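HdaB,HdaA (Adhesin), HUS-associated diffuse adherence (PDB 5D55) forms the minor tip subunit of the enteroaggregative Escherichia coli Hda (AAF/IV) pilus, assembled by the chaperone-usher pathway, and probably takes part in adhesion. Local coordinates at residues F46-E55 against R75-W83. Numbering follows the deposited sequence.
Sequences FRVWINARQE and RIRIGGNGW
Val48 and Ile50 of strand 46-50 pack on Ile76, Ile78 and Trp83 across the two sheets of a beta sandwich, the Ig-like fold of chaperone-usher pilins, here in the HdaB part of the engineered fusion. The facing strands run antiparallel at 171°, with axes 7.2 Å apart at closest approach, so side chains make the contact. The side chains of Ile50 and Ile78 lie alongside one another, pointing opposite ways, with Ile50 CG1 3.6 Å from Ile78 CD1. Ile50 holds CG1 anti to the carbonyl carbon (chi1 -59°), and its extended chi2 (167°) carries CD1 onward to the opposing backbone, 3.7 Å from Arg77 C. Ile50 CD1 also meets Ile76 CD1 at 3.8 Å, and Phe122, Val64 and Ile107 continue the apolar core round Ile76.

At the Glu55 end, beside the start of segment 75-83, Glu55 is poorly ordered and the 2.4 Å from Glu55 OE2 to Arg75 NE is implausibly short, so the details of the salt bridge modelled here are doubtful.

Val48 divides its methyls: Val48 CG1 lies 4.0 Å from Ile78 CD1, the two side chains crossing at about a right angle, while Val48 CG2 sits 3.7 Å from Trp83 CH2. The indole of Trp83, the last residue of the type II turn that begins at Gly80, also takes Phe46 CB at CH2, and both carbons approach obliquely to its plane. Its benzene end enters the core, while a hydrogen bond from Trp83 NE1 to Ile104 O satisfies the polar end and should limit rotation of the ring.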
loop_
_atom_site.group_PDB
_atom_site.type_symbol
_atom_site.label_atom_id
_atom_site.label_comp_id
_atom_site.label_asym_id
_atom_site.label_seq_id
_atom_site.Cartn_x
_atom_site.Cartn_y
_atom_site.Cartn_z
ATOM N N PHE B 46 6.639 10.733 1.551
ATOM C CA PHE B 46 5.467 10.558 2.397
ATOM C C PHE B 46 4.321 11.380 1.832
ATOM O O PHE B 46 4.554 12.385 1.149
ATOM C CB PHE B 46 5.745 11.046 3.828
ATOM C CG PHE B 46 6.820 10.268 4.567
ATOM C CD1 PHE B 46 6.479 9.239 5.433
ATOM C CD2 PHE B 46 8.167 10.589 4.420
ATOM C CE1 PHE B 46 7.467 8.536 6.153
ATOM C CE2 PHE B 46 9.158 9.894 5.124
ATOM C CZ PHE B 46 8.807 8.862 5.989
ATOM N N ARG B 47 3.099 10.946 2.142
ATOM C CA ARG B 47 1.872 11.667 1.839
ATOM C C ARG B 47 0.981 11.675 3.087
ATOM O O ARG B 47 0.755 10.624 3.698
ATOM C CB ARG B 47 1.151 10.958 0.693
ATOM C CG ARG B 47 -0.045 11.688 0.124
ATOM C CD ARG B 47 -0.715 10.836 -0.945
ATOM N NE ARG B 47 -1.862 11.506 -1.549
ATOM C CZ ARG B 47 -2.556 11.029 -2.582
ATOM N NH1 ARG B 47 -2.225 9.868 -3.136
ATOM N NH2 ARG B 47 -3.583 11.717 -3.066
ATOM N N VAL B 48 0.486 12.853 3.468
ATOM C CA VAL B 48 -0.377 13.013 4.655
ATOM C C VAL B 48 -1.577 13.883 4.270
ATOM O O VAL B 48 -1.451 14.774 3.427
ATOM C CB VAL B 48 0.401 13.693 5.816
ATOM C CG1 VAL B 48 -0.510 14.032 6.985
ATOM C CG2 VAL B 48 1.544 12.795 6.293
ATOM N N TRP B 49 -2.733 13.623 4.881
ATOM C CA TRP B 49 -3.922 14.440 4.652
ATOM C C TRP B 49 -4.825 14.509 5.875
ATOM O O TRP B 49 -4.796 13.627 6.730
ATOM C CB TRP B 49 -4.729 13.946 3.441
ATOM C CG TRP B 49 -5.214 12.520 3.550
ATOM C CD1 TRP B 49 -6.447 12.100 3.986
ATOM C CD2 TRP B 49 -4.484 11.329 3.199
ATOM N NE1 TRP B 49 -6.523 10.730 3.934
ATOM C CE2 TRP B 49 -5.338 10.228 3.454
ATOM C CE3 TRP B 49 -3.195 11.090 2.696
ATOM C CZ2 TRP B 49 -4.948 8.904 3.222
ATOM C CZ3 TRP B 49 -2.797 9.776 2.469
ATOM C CH2 TRP B 49 -3.674 8.696 2.734
ATOM N N ILE B 50 -5.622 15.568 5.930
ATOM C CA ILE B 50 -6.635 15.752 6.966
ATOM C C ILE B 50 -7.953 15.090 6.560
ATOM O O ILE B 50 -8.416 15.244 5.424
ATOM C CB ILE B 50 -6.878 17.252 7.240
ATOM C CG1 ILE B 50 -5.578 17.927 7.688
ATOM C CG2 ILE B 50 -8.012 17.432 8.284
ATOM C CD1 ILE B 50 -5.613 19.484 7.700
ATOM N N ASN B 51 -8.550 14.343 7.488
ATOM C CA ASN B 51 -9.875 13.796 7.274
ATOM C C ASN B 51 -10.918 14.766 7.800
ATOM O O ASN B 51 -11.310 14.711 8.969
ATOM C CB ASN B 51 -10.021 12.432 7.949
ATOM C CG ASN B 51 -8.928 11.459 7.544
ATOM O OD1 ASN B 51 -8.145 11.011 8.383
ATOM N ND2 ASN B 51 -8.858 11.137 6.253
ATOM N N ALA B 52 -11.351 15.667 6.925
ATOM C CA ALA B 52 -12.343 16.681 7.267
ATOM C C ALA B 52 -13.014 17.149 5.995
ATOM O O ALA B 52 -12.477 16.968 4.903
ATOM C CB ALA B 52 -11.699 17.855 7.981
ATOM N N ARG B 53 -14.194 17.743 6.141
ATOM C CA ARG B 53 -14.897 18.335 5.014
ATOM C C ARG B 53 -14.103 19.543 4.542
ATOM O O ARG B 53 -13.405 20.179 5.331
ATOM C CB ARG B 53 -16.311 18.750 5.431
ATOM N N GLN B 54 -14.185 19.838 3.253
ATOM C CA GLN B 54 -13.541 21.021 2.697
ATOM C C GLN B 54 -14.637 22.043 2.435
ATOM O O GLN B 54 -15.764 21.683 2.096
ATOM C CB GLN B 54 -12.692 20.660 1.487
ATOM C CG GLN B 54 -11.424 19.911 1.844
ATOM C CD GLN B 54 -10.834 19.156 0.676
ATOM O OE1 GLN B 54 -11.456 18.246 0.131
ATOM N NE2 GLN B 54 -9.616 19.517 0.294
ATOM N N GLU B 55 -14.306 23.321 2.595
ATOM C CA GLU B 55 -15.273 24.392 2.378
ATOM C C GLU B 55 -15.821 24.287 0.958
ATOM O O GLU B 55 -15.310 23.521 0.142
ATOM C CB GLU B 55 -14.607 25.754 2.587
ATOM C CG GLU B 55 -14.509 26.181 4.042
ATOM C CD GLU B 55 -13.755 27.484 4.218
ATOM O OE1 GLU B 55 -13.371 28.092 3.197
ATOM O OE2 GLU B 55 -13.548 27.901 5.376
ATOM N N ARG B 75 -10.567 26.562 10.570
ATOM C CA ARG B 75 -9.990 26.167 9.289
ATOM C C ARG B 75 -8.535 25.778 9.515
ATOM O O ARG B 75 -7.760 26.563 10.080
ATOM C CB ARG B 75 -10.084 27.301 8.251
ATOM C CG ARG B 75 -11.442 27.471 7.556
ATOM C CD ARG B 75 -12.442 28.270 8.417
ATOM N NE ARG B 75 -13.722 28.502 7.734
ATOM C CZ ARG B 75 -14.815 29.003 8.320
ATOM N NH1 ARG B 75 -14.811 29.330 9.609
ATOM N NH2 ARG B 75 -15.925 29.172 7.612
ATOM N N ILE B 76 -8.179 24.564 9.094
ATOM C CA ILE B 76 -6.826 24.036 9.316
ATOM C C ILE B 76 -6.177 23.525 8.047
ATOM O O ILE B 76 -6.869 23.234 7.084
ATOM C CB ILE B 76 -6.809 22.905 10.367
ATOM C CG1 ILE B 76 -7.801 21.793 9.998
ATOM C CG2 ILE B 76 -7.034 23.487 11.749
ATOM C CD1 ILE B 76 -7.627 20.507 10.783
ATOM N N ARG B 77 -4.845 23.438 8.056
ATOM C CA ARG B 77 -4.073 22.841 6.955
ATOM C C ARG B 77 -2.918 22.044 7.560
ATOM O O ARG B 77 -2.583 22.247 8.724
ATOM C CB ARG B 77 -3.510 23.928 6.024
ATOM C CG ARG B 77 -2.500 24.873 6.680
ATOM C CD ARG B 77 -1.683 25.614 5.627
ATOM N NE ARG B 77 -0.665 26.490 6.210
ATOM C CZ ARG B 77 -0.838 27.791 6.448
ATOM N NH1 ARG B 77 -1.988 28.384 6.157
ATOM N NH2 ARG B 77 0.142 28.500 6.978
ATOM N N ILE B 78 -2.314 21.148 6.777
ATOM C CA ILE B 78 -1.035 20.534 7.179
ATOM C C ILE B 78 0.082 21.538 6.917
ATOM O O ILE B 78 0.097 22.192 5.861
ATOM C CB ILE B 78 -0.737 19.238 6.379
ATOM C CG1 ILE B 78 -1.885 18.234 6.526
ATOM C CG2 ILE B 78 0.615 18.600 6.810
ATOM C CD1 ILE B 78 -1.969 17.620 7.929
ATOM N N GLY B 79 1.000 21.679 7.877
ATOM C CA GLY B 79 2.184 22.510 7.696
ATOM C C GLY B 79 3.481 21.757 7.946
ATOM O O GLY B 79 3.481 20.562 8.293
ATOM N N GLY B 80 4.586 22.469 7.769
ATOM C CA GLY B 80 5.906 21.951 8.080
ATOM C C GLY B 80 6.828 22.087 6.894
ATOM O O GLY B 80 6.389 22.008 5.738
ATOM N N ASN B 81 8.105 22.322 7.185
ATOM C CA ASN B 81 9.169 22.306 6.177
ATOM C C ASN B 81 9.142 21.042 5.338
ATOM O O ASN B 81 8.895 19.954 5.862
ATOM C CB ASN B 81 10.537 22.417 6.867
ATOM N N GLY B 82 9.387 21.196 4.064
ATOM C CA GLY B 82 9.458 20.076 3.168
ATOM C C GLY B 82 8.168 19.591 2.548
ATOM O O GLY B 82 8.203 18.819 1.639
ATOM N N TRP B 83 7.043 20.049 3.053
ATOM C CA TRP B 83 5.771 19.578 2.575
ATOM C C TRP B 83 5.199 20.465 1.468
ATOM O O TRP B 83 5.214 21.648 1.572
ATOM C CB TRP B 83 4.763 19.405 3.716
ATOM C CG TRP B 83 5.119 18.385 4.754
ATOM C CD1 TRP B 83 5.714 18.610 5.934
ATOM C CD2 TRP B 83 4.874 16.998 4.699
ATOM N NE1 TRP B 83 5.871 17.472 6.615
ATOM C CE2 TRP B 83 5.363 16.447 5.881
ATOM C CE3 TRP B 83 4.315 16.147 3.750
ATOM C CZ2 TRP B 83 5.305 15.089 6.143
ATOM C CZ3 TRP B 83 4.247 14.805 4.034
ATOM C CH2 TRP B 83 4.731 14.296 5.219
#